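Monoglyceride lipase (PDB 4ZWN) hydrolyses monoacylglycerols to free fatty acids and glycerol, with a strong preference for monounsaturated substrates, and also takes part in the breakdown of fatty acid ethyl esters. Local coordinates at residues 82-87 against 318-323; 27-32 against 76-81; 114-119 against 147-152; 122-127 against 157-162. The protein carries 2 engineered substitutions. All coordinates share one frame; numbering follows the deposited sequence.

Contact 1 of 4, residues 82-87 against 318-323; sequences DHLSLN and NDMKQW
Leu-84 of helix 78-86 and Asn-87, just past its end, meet Met-320 and Lys-321 of helix 310-326 in a sparse contact on one side of the central sheet of the alpha/beta hydrolase fold. The Asn-87 side chain crosses that of Lys-321 at about a right angle, its OD1 3.3 Å from Lys-321 CE. The lysine CG already lies beside Asn-87 CB, and the bend of that chain at chi2 (-103°) brings CE there too, while NZ pairs with Asp-325. The amide of Asn-87 is fixed by its own helix: ND2 gives a nearly straight bond of 2.6 Å to His-83 O, which lies in the amide plane. Without the amide, an alanine here would probably leave Lys-321 CE less covered and His-83 O less firmly held. On the buried side, Leu-84 CD1 approaches Met-320 CE at 4.3 Å. Leu-84 also packs on Phe-317 and Leu-324 of helix 310-326 and on Tyr-89 and Ser-91 of strand 89-94, while Met-320 touches Phe-305.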
loop_
_atom_site.group_PDB
_atom_site.type_symbol
_atom_site.label_atom_id
_atom_site.label_comp_id
_atom_site.label_asym_id
_atom_site.label_seq_id
_atom_site.Cartn_x
_atom_site.Cartn_y
_atom_site.Cartn_z
ATOM N N ASP A 82 9.166 2.484 11.213
ATOM C CA ASP A 82 10.185 2.970 12.137
ATOM C C ASP A 82 10.002 4.462 12.413
ATOM O O ASP A 82 10.015 4.893 13.565
ATOM C CB ASP A 82 11.586 2.700 11.585
ATOM C CG ASP A 82 12.673 2.869 12.636
ATOM O OD1 ASP A 82 12.435 2.496 13.807
ATOM O OD2 ASP A 82 13.766 3.373 12.294
ATOM N N HIS A 83 9.822 5.246 11.353
ATOM C CA HIS A 83 9.627 6.688 11.493
ATOM C C HIS A 83 8.295 7.016 12.163
ATOM O O HIS A 83 8.208 7.956 12.950
ATOM C CB HIS A 83 9.709 7.386 10.132
ATOM C CG HIS A 83 11.105 7.566 9.624
ATOM N ND1 HIS A 83 11.884 6.513 9.190
ATOM C CD2 HIS A 83 11.864 8.678 9.476
ATOM C CE1 HIS A 83 13.059 6.969 8.798
ATOM N NE2 HIS A 83 13.074 8.278 8.961
ATOM N N LEU A 84 7.258 6.244 11.851
ATOM C CA LEU A 84 5.961 6.434 12.493
ATOM C C LEU A 84 6.051 6.151 13.990
ATOM O O LEU A 84 5.444 6.851 14.800
ATOM C CB LEU A 84 4.897 5.542 11.852
ATOM C CG LEU A 84 4.362 5.971 10.485
ATOM C CD1 LEU A 84 3.431 4.911 9.919
ATOM C CD2 LEU A 84 3.648 7.310 10.583
ATOM N N SER A 85 6.813 5.121 14.347
ATOM C CA SER A 85 6.993 4.739 15.743
ATOM C C SER A 85 7.670 5.856 16.532
ATOM O O SER A 85 7.320 6.117 17.683
ATOM C CB SER A 85 7.813 3.450 15.843
ATOM O OG SER A 85 7.989 3.056 17.191
ATOM N N LEU A 86 8.635 6.517 15.896
ATOM C CA LEU A 86 9.360 7.622 16.516
ATOM C C LEU A 86 8.492 8.862 16.701
ATOM O O LEU A 86 8.787 9.712 17.544
ATOM C CB LEU A 86 10.593 7.984 15.682
ATOM C CG LEU A 86 11.744 6.979 15.688
ATOM C CD1 LEU A 86 12.792 7.367 14.665
ATOM C CD2 LEU A 86 12.361 6.890 17.071
ATOM N N ASN A 87 7.425 8.969 15.914
ATOM C CA ASN A 87 6.591 10.166 15.930
ATOM C C ASN A 87 5.197 9.932 16.495
ATOM O O ASN A 87 4.261 10.671 16.187
ATOM C CB ASN A 87 6.488 10.749 14.524
ATOM C CG ASN A 87 7.806 11.307 14.035
ATOM O OD1 ASN A 87 8.108 12.484 14.239
ATOM N ND2 ASN A 87 8.605 10.461 13.397
ATOM N N ASN A 318 7.335 13.475 6.078
ATOM C CA ASN A 318 6.980 14.648 6.869
ATOM C C ASN A 318 5.600 15.174 6.510
ATOM O O ASN A 318 4.860 15.636 7.381
ATOM C CB ASN A 318 8.019 15.757 6.701
ATOM C CG ASN A 318 9.296 15.471 7.459
ATOM O OD1 ASN A 318 9.321 14.624 8.354
ATOM N ND2 ASN A 318 10.365 16.178 7.107
ATOM N N ASP A 319 5.247 15.101 5.232
ATOM C CA ASP A 319 3.926 15.541 4.809
ATOM C C ASP A 319 2.861 14.614 5.384
ATOM O O ASP A 319 1.800 15.064 5.814
ATOM C CB ASP A 319 3.830 15.602 3.283
ATOM C CG ASP A 319 4.587 16.781 2.700
ATOM O OD1 ASP A 319 4.902 17.720 3.463
ATOM O OD2 ASP A 319 4.864 16.774 1.481
ATOM N N MET A 320 3.156 13.319 5.405
ATOM C CA MET A 320 2.232 12.342 5.965
ATOM C C MET A 320 2.113 12.513 7.477
ATOM O O MET A 320 1.014 12.463 8.033
ATOM C CB MET A 320 2.684 10.921 5.626
ATOM C CG MET A 320 1.882 9.837 6.326
ATOM S SD MET A 320 2.321 8.183 5.765
ATOM C CE MET A 320 1.414 7.176 6.939
ATOM N N LYS A 321 3.253 12.719 8.130
ATOM C CA LYS A 321 3.296 12.923 9.574
ATOM C C LYS A 321 2.481 14.158 9.973
ATOM O O LYS A 321 1.657 14.098 10.888
ATOM C CB LYS A 321 4.751 13.051 10.047
ATOM C CG LYS A 321 4.945 13.013 11.558
ATOM C CD LYS A 321 5.192 14.405 12.111
ATOM C CE LYS A 321 5.443 14.384 13.606
ATOM N NZ LYS A 321 5.572 15.771 14.132
ATOM N N GLN A 322 2.698 15.266 9.271
ATOM C CA GLN A 322 1.971 16.501 9.554
ATOM C C GLN A 322 0.486 16.334 9.269
ATOM O O GLN A 322 -0.358 16.884 9.978
ATOM C CB GLN A 322 2.534 17.664 8.733
ATOM C CG GLN A 322 3.914 18.120 9.176
ATOM C CD GLN A 322 4.513 19.150 8.239
ATOM O OE1 GLN A 322 3.917 19.500 7.219
ATOM N NE2 GLN A 322 5.698 19.641 8.582
ATOM N N TRP A 323 0.178 15.569 8.228
ATOM C CA TRP A 323 -1.203 15.306 7.852
ATOM C C TRP A 323 -1.910 14.500 8.937
ATOM O O TRP A 323 -3.063 14.774 9.272
ATOM C CB TRP A 323 -1.259 14.565 6.516
ATOM C CG TRP A 323 -2.640 14.408 5.973
ATOM C CD1 TRP A 323 -3.337 15.315 5.231
ATOM C CD2 TRP A 323 -3.495 13.271 6.123
ATOM N NE1 TRP A 323 -4.575 14.815 4.912
ATOM C CE2 TRP A 323 -4.697 13.559 5.448
ATOM C CE3 TRP A 323 -3.359 12.035 6.761
ATOM C CZ2 TRP A 323 -5.757 12.661 5.394
ATOM C CZ3 TRP A 323 -4.413 11.141 6.708
ATOM C CH2 TRP A 323 -5.597 11.459 6.028
#

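Contact 2 of 4, residues 27-32 against 76-81; sequences YKVQTT and IQFRLM
Tyr-27 lays one face of its ring on Arg-79, and this is the tight part of the contact. Arg-79 CG stands over the ring centre, 3.8 Å from the centroid of Tyr-27 and only 10° off the ring normal, a CH-pi contact. The backbone takes part as well, with Tyr-27 CE2 3.8 Å from Arg-79 CA. The tyrosine ring is carried over to the helix by a first torsion that sets CG opposite the backbone N (chi1 176°). The extended arginine chain runs on from CG past the ring, and its guanidinium, turned 35° from the ring plane, is bound elsewhere: NH1 to Glu-308 O and NH2 to Asp-310. In the alpha/beta hydrolase fold this contact lays the N-terminal segment, ahead of strand 37-41, along the first turn of helix 78-86. At its far end Tyr-27 OH is hydrogen-bonded to Asp-82 of the same helix. The other half is looser. Val-29 CG2 comes no closer than 4.5 Å to Phe-78 CD2, approaching that ring obliquely, and Val-29 shares its packing with Trp-51 while Phe-78 leans on Met-49 of strand 44-51. On the solvent side Lys-28 and Gln-30, which flank Val-29, are exposed and do not touch 76-81.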
loop_
_atom_site.group_PDB
_atom_site.type_symbol
_atom_site.label_atom_id
_atom_site.label_comp_id
_atom_site.label_asym_id
_atom_site.label_seq_id
_atom_site.Cartn_x
_atom_site.Cartn_y
_atom_site.Cartn_z
ATOM N N TYR A 27 18.687 0.873 4.929
ATOM C CA TYR A 27 18.153 1.647 6.043
ATOM C C TYR A 27 18.450 0.992 7.390
ATOM O O TYR A 27 18.319 -0.222 7.552
ATOM C CB TYR A 27 16.644 1.850 5.881
ATOM C CG TYR A 27 16.007 2.572 7.047
ATOM C CD1 TYR A 27 16.204 3.933 7.239
ATOM C CD2 TYR A 27 15.206 1.892 7.954
ATOM C CE1 TYR A 27 15.627 4.596 8.305
ATOM C CE2 TYR A 27 14.624 2.546 9.021
ATOM C CZ TYR A 27 14.837 3.896 9.193
ATOM O OH TYR A 27 14.256 4.545 10.257
ATOM N N LYS A 28 18.858 1.818 8.348
ATOM C CA LYS A 28 19.120 1.372 9.709
ATOM C C LYS A 28 17.914 1.665 10.594
ATOM O O LYS A 28 17.602 2.826 10.853
ATOM C CB LYS A 28 20.364 2.065 10.274
ATOM C CG LYS A 28 21.630 1.898 9.439
ATOM C CD LYS A 28 22.203 0.497 9.577
ATOM C CE LYS A 28 23.695 0.476 9.279
ATOM N NZ LYS A 28 24.286 -0.870 9.527
ATOM N N VAL A 29 17.233 0.619 11.046
ATOM C CA VAL A 29 16.073 0.790 11.915
ATOM C C VAL A 29 16.517 1.361 13.258
ATOM O O VAL A 29 17.500 0.905 13.840
ATOM C CB VAL A 29 15.319 -0.539 12.125
ATOM C CG1 VAL A 29 14.096 -0.329 13.008
ATOM C CG2 VAL A 29 14.913 -1.132 10.786
ATOM N N GLN A 30 15.795 2.369 13.739
ATOM C CA GLN A 30 16.182 3.076 14.954
ATOM C C GLN A 30 15.447 2.564 16.188
ATOM O O GLN A 30 15.918 2.737 17.312
ATOM C CB GLN A 30 15.936 4.575 14.786
ATOM C CG GLN A 30 16.586 5.152 13.545
ATOM C CD GLN A 30 16.239 6.606 13.334
ATOM O OE1 GLN A 30 16.056 7.356 14.293
ATOM N NE2 GLN A 30 16.140 7.013 12.074
ATOM N N THR A 31 14.293 1.937 15.980
ATOM C CA THR A 31 13.536 1.368 17.088
ATOM C C THR A 31 13.635 -0.152 17.087
ATOM O O THR A 31 14.345 -0.741 16.271
ATOM C CB THR A 31 12.052 1.781 17.041
ATOM O OG1 THR A 31 11.439 1.255 15.858
ATOM C CG2 THR A 31 11.920 3.291 17.051
ATOM N N THR A 32 12.916 -0.784 18.010
ATOM C CA THR A 32 12.943 -2.233 18.147
ATOM C C THR A 32 11.993 -2.904 17.160
ATOM O O THR A 32 10.779 -2.704 17.215
ATOM C CB THR A 32 12.571 -2.664 19.578
ATOM O OG1 THR A 32 13.451 -2.026 20.513
ATOM C CG2 THR A 32 12.680 -4.175 19.725
ATOM N N ILE A 76 9.777 -4.227 3.645
ATOM C CA ILE A 76 9.710 -3.061 2.770
ATOM C C ILE A 76 9.118 -1.862 3.513
ATOM O O ILE A 76 9.505 -0.718 3.277
ATOM C CB ILE A 76 8.883 -3.355 1.500
ATOM C CG1 ILE A 76 9.439 -4.586 0.780
ATOM C CG2 ILE A 76 8.882 -2.156 0.558
ATOM C CD1 ILE A 76 10.877 -4.435 0.320
ATOM N N GLN A 77 8.197 -2.128 4.432
ATOM C CA GLN A 77 7.562 -1.048 5.177
ATOM C C GLN A 77 8.260 -0.751 6.504
ATOM O O GLN A 77 7.748 0.025 7.311
ATOM C CB GLN A 77 6.086 -1.370 5.420
ATOM C CG GLN A 77 5.150 -0.690 4.436
ATOM C CD GLN A 77 5.475 -1.030 2.995
ATOM O OE1 GLN A 77 6.063 -0.229 2.268
ATOM N NE2 GLN A 77 5.086 -2.227 2.571
ATOM N N PHE A 78 9.428 -1.355 6.723
ATOM C CA PHE A 78 10.206 -1.096 7.935
ATOM C C PHE A 78 10.538 0.383 8.088
ATOM O O PHE A 78 10.365 0.960 9.160
ATOM C CB PHE A 78 11.507 -1.903 7.942
ATOM C CG PHE A 78 11.346 -3.324 8.402
ATOM C CD1 PHE A 78 10.090 -3.846 8.674
ATOM C CD2 PHE A 78 12.454 -4.136 8.576
ATOM C CE1 PHE A 78 9.942 -5.156 9.099
ATOM C CE2 PHE A 78 12.313 -5.443 9.003
ATOM C CZ PHE A 78 11.055 -5.953 9.264
ATOM N N ARG A 79 11.024 0.981 7.005
ATOM C CA ARG A 79 11.429 2.381 6.995
ATOM C C ARG A 79 10.280 3.287 7.431
ATOM O O ARG A 79 10.472 4.222 8.209
ATOM C CB ARG A 79 11.923 2.764 5.597
ATOM C CG ARG A 79 12.765 4.025 5.506
ATOM C CD ARG A 79 13.181 4.250 4.054
ATOM N NE ARG A 79 14.057 5.405 3.869
ATOM C CZ ARG A 79 14.521 5.804 2.688
ATOM N NH1 ARG A 79 14.191 5.143 1.585
ATOM N NH2 ARG A 79 15.313 6.865 2.605
ATOM N N LEU A 80 9.079 2.991 6.945
ATOM C CA LEU A 80 7.904 3.794 7.270
ATOM C C LEU A 80 7.455 3.588 8.715
ATOM O O LEU A 80 7.206 4.550 9.440
ATOM C CB LEU A 80 6.756 3.463 6.319
ATOM C CG LEU A 80 5.435 4.178 6.594
ATOM C CD1 LEU A 80 5.621 5.692 6.539
ATOM C CD2 LEU A 80 4.377 3.718 5.604
ATOM N N MET A 81 7.350 2.327 9.120
ATOM C CA MET A 81 6.908 1.983 10.467
ATOM C C MET A 81 7.877 2.485 11.535
ATOM O O MET A 81 7.460 2.868 12.630
ATOM C CB MET A 81 6.727 0.469 10.591
ATOM C CG MET A 81 5.617 -0.081 9.714
ATOM S SD MET A 81 5.245 -1.828 9.962
ATOM C CE MET A 81 6.690 -2.592 9.231
#

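Contact 3 of 4, residues 114-119 against 147-152; sequences YHVFND and GGICLN
Val-116 and Phe-117 of helix 113-134 pack on Ile-149 and Asn-152 of helix 145-156, the helix that follows the nucleophile elbow (GXSXG) of this alpha/beta hydrolase. The short helical segments cross at -65°, with axes 11.5 Å apart. The Ile-149 side chain lies about 9 Å from that of Ser-144, the inferred nucleophile. Two apolar contacts join the helices through the branches of Ile-149. Its CD1 meets Val-116 CG1 at 3.7 Å, and its CG2 lies 4.2 Å from Phe-117 CE1. A third packing contact is made by the outer edge of the phenylalanine ring: Phe-117 CZ is 3.8 Å from Asn-152 CB, which sits near the ring plane, and the asparagine amide stands almost perpendicular to the ring. Phe-117 also touches Arg-242 of helix 233-248; a serine in its place would probably open a gap among Ile-149, Asn-152 and that helix. The polar end of Asn-152 is used mainly within its own helix. Asn-152 ND2 turns back to Gly-148 O at 2.6 Å, with a weak second bond to Arg-242 O, and the glycine carbonyl also accepts Asn-152 N, the two donors reaching it from opposite faces of its plane.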
loop_
_atom_site.group_PDB
_atom_site.type_symbol
_atom_site.label_atom_id
_atom_site.label_comp_id
_atom_site.label_asym_id
_atom_site.label_seq_id
_atom_site.Cartn_x
_atom_site.Cartn_y
_atom_site.Cartn_z
ATOM N N TYR A 114 -12.216 -11.235 -4.138
ATOM C CA TYR A 114 -12.935 -11.615 -2.924
ATOM C C TYR A 114 -11.998 -11.712 -1.722
ATOM O O TYR A 114 -12.231 -11.073 -0.698
ATOM C CB TYR A 114 -13.669 -12.946 -3.115
ATOM C CG TYR A 114 -14.240 -13.494 -1.825
ATOM C CD1 TYR A 114 -15.413 -12.978 -1.284
ATOM C CD2 TYR A 114 -13.598 -14.517 -1.137
ATOM C CE1 TYR A 114 -15.931 -13.469 -0.098
ATOM C CE2 TYR A 114 -14.108 -15.013 0.049
ATOM C CZ TYR A 114 -15.275 -14.487 0.563
ATOM O OH TYR A 114 -15.785 -14.981 1.743
ATOM N N HIS A 115 -10.943 -12.510 -1.853
ATOM C CA HIS A 115 -10.013 -12.734 -0.749
ATOM C C HIS A 115 -9.288 -11.463 -0.337
ATOM O O HIS A 115 -9.030 -11.252 0.848
ATOM C CB HIS A 115 -8.984 -13.806 -1.111
ATOM C CG HIS A 115 -9.523 -15.200 -1.061
ATOM N ND1 HIS A 115 -10.041 -15.837 -2.168
ATOM C CD2 HIS A 115 -9.630 -16.076 -0.036
ATOM C CE1 HIS A 115 -10.441 -17.049 -1.827
ATOM N NE2 HIS A 115 -10.203 -17.219 -0.539
ATOM N N VAL A 116 -8.952 -10.631 -1.320
ATOM C CA VAL A 116 -8.232 -9.390 -1.069
ATOM C C VAL A 116 -8.958 -8.541 -0.027
ATOM O O VAL A 116 -8.358 -8.090 0.949
ATOM C CB VAL A 116 -8.044 -8.576 -2.368
ATOM C CG1 VAL A 116 -7.676 -7.133 -2.053
ATOM C CG2 VAL A 116 -6.984 -9.223 -3.251
ATOM N N PHE A 117 -10.259 -8.357 -0.220
ATOM C CA PHE A 117 -11.030 -7.509 0.677
ATOM C C PHE A 117 -11.538 -8.259 1.900
ATOM O O PHE A 117 -11.628 -7.684 2.982
ATOM C CB PHE A 117 -12.190 -6.864 -0.079
ATOM C CG PHE A 117 -11.767 -5.697 -0.923
ATOM C CD1 PHE A 117 -11.631 -4.437 -0.365
ATOM C CD2 PHE A 117 -11.474 -5.865 -2.265
ATOM C CE1 PHE A 117 -11.227 -3.362 -1.133
ATOM C CE2 PHE A 117 -11.071 -4.793 -3.039
ATOM C CZ PHE A 117 -10.947 -3.540 -2.472
ATOM N N ASN A 118 -11.854 -9.539 1.736
ATOM C CA ASN A 118 -12.302 -10.347 2.863
ATOM C C ASN A 118 -11.210 -10.484 3.917
ATOM O O ASN A 118 -11.481 -10.397 5.116
ATOM C CB ASN A 118 -12.750 -11.731 2.400
ATOM C CG ASN A 118 -13.442 -12.514 3.500
ATOM O OD1 ASN A 118 -14.346 -12.005 4.163
ATOM N ND2 ASN A 118 -13.010 -13.752 3.709
ATOM N N ASP A 119 -9.976 -10.700 3.468
ATOM C CA ASP A 119 -8.836 -10.741 4.376
ATOM C C ASP A 119 -8.636 -9.380 5.022
ATOM O O ASP A 119 -8.323 -9.285 6.207
ATOM C CB ASP A 119 -7.557 -11.160 3.647
ATOM C CG ASP A 119 -7.622 -12.577 3.112
ATOM O OD1 ASP A 119 -8.435 -13.377 3.622
ATOM O OD2 ASP A 119 -6.852 -12.890 2.181
ATOM N N GLY A 147 -2.359 0.810 -2.615
ATOM C CA GLY A 147 -3.024 2.090 -2.779
ATOM C C GLY A 147 -4.369 1.954 -3.474
ATOM O O GLY A 147 -5.343 2.601 -3.092
ATOM N N GLY A 148 -4.423 1.106 -4.499
ATOM C CA GLY A 148 -5.665 0.841 -5.204
ATOM C C GLY A 148 -6.683 0.175 -4.297
ATOM O O GLY A 148 -7.879 0.465 -4.363
ATOM N N ILE A 149 -6.199 -0.723 -3.447
ATOM C CA ILE A 149 -7.044 -1.397 -2.470
ATOM C C ILE A 149 -7.546 -0.401 -1.432
ATOM O O ILE A 149 -8.726 -0.401 -1.073
ATOM C CB ILE A 149 -6.281 -2.545 -1.775
ATOM C CG1 ILE A 149 -5.924 -3.631 -2.793
ATOM C CG2 ILE A 149 -7.103 -3.131 -0.634
ATOM C CD1 ILE A 149 -4.952 -4.663 -2.272
ATOM N N CYS A 150 -6.641 0.458 -0.971
ATOM C CA CYS A 150 -6.962 1.461 0.038
ATOM C C CYS A 150 -8.051 2.431 -0.416
ATOM O O CYS A 150 -9.012 2.680 0.312
ATOM C CB CYS A 150 -5.707 2.245 0.417
ATOM S SG CYS A 150 -6.023 3.624 1.529
ATOM N N LEU A 151 -7.896 2.983 -1.615
ATOM C CA LEU A 151 -8.867 3.939 -2.137
ATOM C C LEU A 151 -10.207 3.268 -2.421
ATOM O O LEU A 151 -11.261 3.886 -2.272
ATOM C CB LEU A 151 -8.335 4.614 -3.402
ATOM C CG LEU A 151 -7.086 5.477 -3.210
ATOM C CD1 LEU A 151 -6.676 6.120 -4.523
ATOM C CD2 LEU A 151 -7.320 6.536 -2.140
ATOM N N ASN A 152 -10.165 2.001 -2.823
ATOM C CA ASN A 152 -11.392 1.254 -3.068
ATOM C C ASN A 152 -12.115 0.892 -1.774
ATOM O O ASN A 152 -13.344 0.906 -1.725
ATOM C CB ASN A 152 -11.105 -0.010 -3.879
ATOM C CG ASN A 152 -11.135 0.240 -5.377
ATOM O OD1 ASN A 152 -12.204 0.367 -5.973
ATOM N ND2 ASN A 152 -9.961 0.310 -5.992
#

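Contact 4 of 4, residues 122-127 against 157-162; sequences HFVEKN and GKHKNE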
loop_
_atom_site.group_PDB
_atom_site.type_symbol
_atom_site.label_atom_id
_atom_site.label_comp_id
_atom_site.label_asym_id
_atom_site.label_seq_id
_atom_site.Cartn_x
_atom_site.Cartn_y
_atom_site.Cartn_z
ATOM N N HIS A 122 -10.980 -8.591 7.878
ATOM C CA HIS A 122 -10.584 -9.321 9.077
ATOM C C HIS A 122 -9.565 -8.552 9.911
ATOM O O HIS A 122 -9.676 -8.493 11.136
ATOM C CB HIS A 122 -10.006 -10.689 8.713
ATOM C CG HIS A 122 -9.369 -11.393 9.871
ATOM N ND1 HIS A 122 -10.101 -12.060 10.830
ATOM C CD2 HIS A 122 -8.071 -11.510 10.239
ATOM C CE1 HIS A 122 -9.280 -12.570 11.731
ATOM N NE2 HIS A 122 -8.043 -12.249 11.397
ATOM N N PHE A 123 -8.571 -7.974 9.245
ATOM C CA PHE A 123 -7.494 -7.275 9.937
ATOM C C PHE A 123 -7.877 -5.847 10.287
ATOM O O PHE A 123 -7.291 -5.245 11.186
ATOM C CB PHE A 123 -6.221 -7.288 9.093
ATOM C CG PHE A 123 -5.567 -8.633 9.019
ATOM C CD1 PHE A 123 -4.820 -9.113 10.086
ATOM C CD2 PHE A 123 -5.704 -9.426 7.893
ATOM C CE1 PHE A 123 -4.220 -10.354 10.027
ATOM C CE2 PHE A 123 -5.107 -10.669 7.827
ATOM C CZ PHE A 123 -4.363 -11.134 8.896
ATOM N N VAL A 124 -8.859 -5.307 9.575
ATOM C CA VAL A 124 -9.422 -4.014 9.932
ATOM C C VAL A 124 -10.142 -4.141 11.268
ATOM O O VAL A 124 -9.914 -3.355 12.187
ATOM C CB VAL A 124 -10.396 -3.487 8.855
ATOM C CG1 VAL A 124 -11.295 -2.404 9.428
ATOM C CG2 VAL A 124 -9.629 -2.965 7.653
ATOM N N GLU A 125 -10.996 -5.155 11.377
ATOM C CA GLU A 125 -11.764 -5.383 12.595
ATOM C C GLU A 125 -10.877 -5.742 13.781
ATOM O O GLU A 125 -11.198 -5.416 14.923
ATOM C CB GLU A 125 -12.797 -6.482 12.367
ATOM C CG GLU A 125 -13.868 -6.101 11.368
ATOM C CD GLU A 125 -14.795 -7.250 11.052
ATOM O OE1 GLU A 125 -14.523 -8.376 11.519
ATOM O OE2 GLU A 125 -15.797 -7.027 10.337
ATOM N N LYS A 126 -9.764 -6.414 13.506
ATOM C CA LYS A 126 -8.798 -6.761 14.542
ATOM C C LYS A 126 -8.183 -5.506 15.146
ATOM O O LYS A 126 -8.132 -5.350 16.368
ATOM C CB LYS A 126 -7.698 -7.661 13.973
ATOM C CG LYS A 126 -6.605 -8.036 14.967
ATOM C CD LYS A 126 -5.481 -8.803 14.275
ATOM C CE LYS A 126 -4.649 -9.620 15.260
ATOM N NZ LYS A 126 -3.867 -8.779 16.207
ATOM N N ASN A 127 -7.719 -4.611 14.280
ATOM C CA ASN A 127 -7.116 -3.361 14.725
ATOM C C ASN A 127 -8.149 -2.415 15.317
ATOM O O ASN A 127 -7.863 -1.685 16.265
ATOM C CB ASN A 127 -6.384 -2.682 13.568
ATOM C CG ASN A 127 -5.075 -3.362 13.233
ATOM O OD1 ASN A 127 -4.059 -3.123 13.882
ATOM N ND2 ASN A 127 -5.092 -4.214 12.215
ATOM N N GLY A 157 -15.639 -0.564 1.606
ATOM C CA GLY A 157 -15.321 -1.197 2.873
ATOM C C GLY A 157 -16.480 -1.254 3.851
ATOM O O GLY A 157 -17.283 -0.325 3.935
ATOM N N LYS A 158 -16.565 -2.353 4.595
ATOM C CA LYS A 158 -17.614 -2.520 5.594
ATOM C C LYS A 158 -17.494 -1.488 6.702
ATOM O O LYS A 158 -18.493 -1.063 7.283
ATOM C CB LYS A 158 -17.565 -3.922 6.192
ATOM C CG LYS A 158 -18.671 -4.839 5.717
ATOM C CD LYS A 158 -18.537 -6.198 6.371
ATOM C CE LYS A 158 -18.510 -6.067 7.885
ATOM N NZ LYS A 158 -18.054 -7.323 8.539
ATOM N N HIS A 159 -16.263 -1.090 6.994
ATOM C CA HIS A 159 -16.003 -0.111 8.038
ATOM C C HIS A 159 -15.372 1.148 7.456
ATOM O O HIS A 159 -14.536 1.786 8.097
ATOM C CB HIS A 159 -15.104 -0.716 9.113
ATOM C CG HIS A 159 -15.599 -2.027 9.636
ATOM N ND1 HIS A 159 -16.498 -2.122 10.678
ATOM C CD2 HIS A 159 -15.332 -3.299 9.253
ATOM C CE1 HIS A 159 -16.757 -3.395 10.917
ATOM N NE2 HIS A 159 -16.065 -4.129 10.065
ATOM N N LYS A 160 -15.785 1.503 6.243
ATOM C CA LYS A 160 -15.236 2.670 5.557
ATOM C C LYS A 160 -15.540 3.980 6.288
ATOM O O LYS A 160 -14.771 4.934 6.195
ATOM C CB LYS A 160 -15.761 2.746 4.117
ATOM C CG LYS A 160 -17.263 2.943 3.990
ATOM C CD LYS A 160 -17.674 3.026 2.527
ATOM C CE LYS A 160 -19.176 3.188 2.373
ATOM N NZ LYS A 160 -19.578 3.230 0.941
ATOM N N ASN A 161 -16.652 4.023 7.017
ATOM C CA ASN A 161 -17.030 5.230 7.748
ATOM C C ASN A 161 -16.391 5.285 9.133
ATOM O O ASN A 161 -16.546 6.265 9.861
ATOM C CB ASN A 161 -18.553 5.327 7.874
ATOM C CG ASN A 161 -19.244 5.448 6.527
ATOM O OD1 ASN A 161 -20.024 4.579 6.136
ATOM N ND2 ASN A 161 -18.962 6.531 5.811
ATOM N N GLU A 162 -15.671 4.228 9.488
ATOM C CA GLU A 162 -15.025 4.149 10.791
ATOM C C GLU A 162 -13.530 4.446 10.687
ATOM O O GLU A 162 -12.881 4.756 11.686
ATOM C CB GLU A 162 -15.257 2.771 11.411
ATOM C CG GLU A 162 -16.727 2.406 11.522
ATOM C CD GLU A 162 -16.947 0.966 11.932
ATOM O OE1 GLU A 162 -16.295 0.511 12.896
ATOM O OE2 GLU A 162 -17.772 0.288 11.281
#
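Val-124 and His-159 bring the two backbones nearest, with CA atoms 7.9 Å apart, where helix 113-134 runs past the type I turn from Gly-157 to Lys-160 that follows the end of helix 145-156. The contact is made mainly by one carboxylate oxygen. Glu-125 OE2 accepts His-159 NE2 at 2.9 Å through its anti lone pair; the bond is nearly straight (165°) and lies close to the imidazole plane. The carboxylate itself is turned 83° from that ring. Lys-158 NZ forms a salt bridge with the same Glu-125 OE2, also 2.9 Å long, and comes in nearly along the C-O axis. Glu-125 reaches both partners because its CG lies beside the backbone N (chi1 -66°) and the rest of the chain is extended, which also brings Glu-125 CG to 3.2 Å from His-159 NE2. Underneath, Val-124 CG1 packs obliquely on the imidazole, 4.1 Å from His-159 CD2, and the Val-124 side chain also touches Met-140 of strand 138-143. The second ring nitrogen, His-159 ND1, donates at 2.8 Å to Glu-162 OE2, which it meets from above the carboxylate plane. Both nitrogens thus act as donors, so the rotation of the imidazole is fixed. Set between two carboxylates, the ring probably favours its protonated, positively charged form, while Lys-158 would offset part of the charge on Glu-125.

Overall arrangement
From the N terminus, contact 2 closes first: the loop from 27-32 to 76-81 takes in strands 37-41, 44-51 and 62-67 and lays the N-terminal segment on helix 78-86. Contact 1 starts farther along that same helix and closes only at 318-323, so its long loop spans most of the hydrolase fold and ties its early helix to the last one. Asp-82 links the two, also holding Thr-31. Contacts 3 and 4 both fall within the span of contact 1. Their segments alternate along the chain, so the two loops cross as helix 113-134 meets first helix 145-156 and then the turn after it. Contacts 1 and 3 lie on opposite sides of the chain's centre.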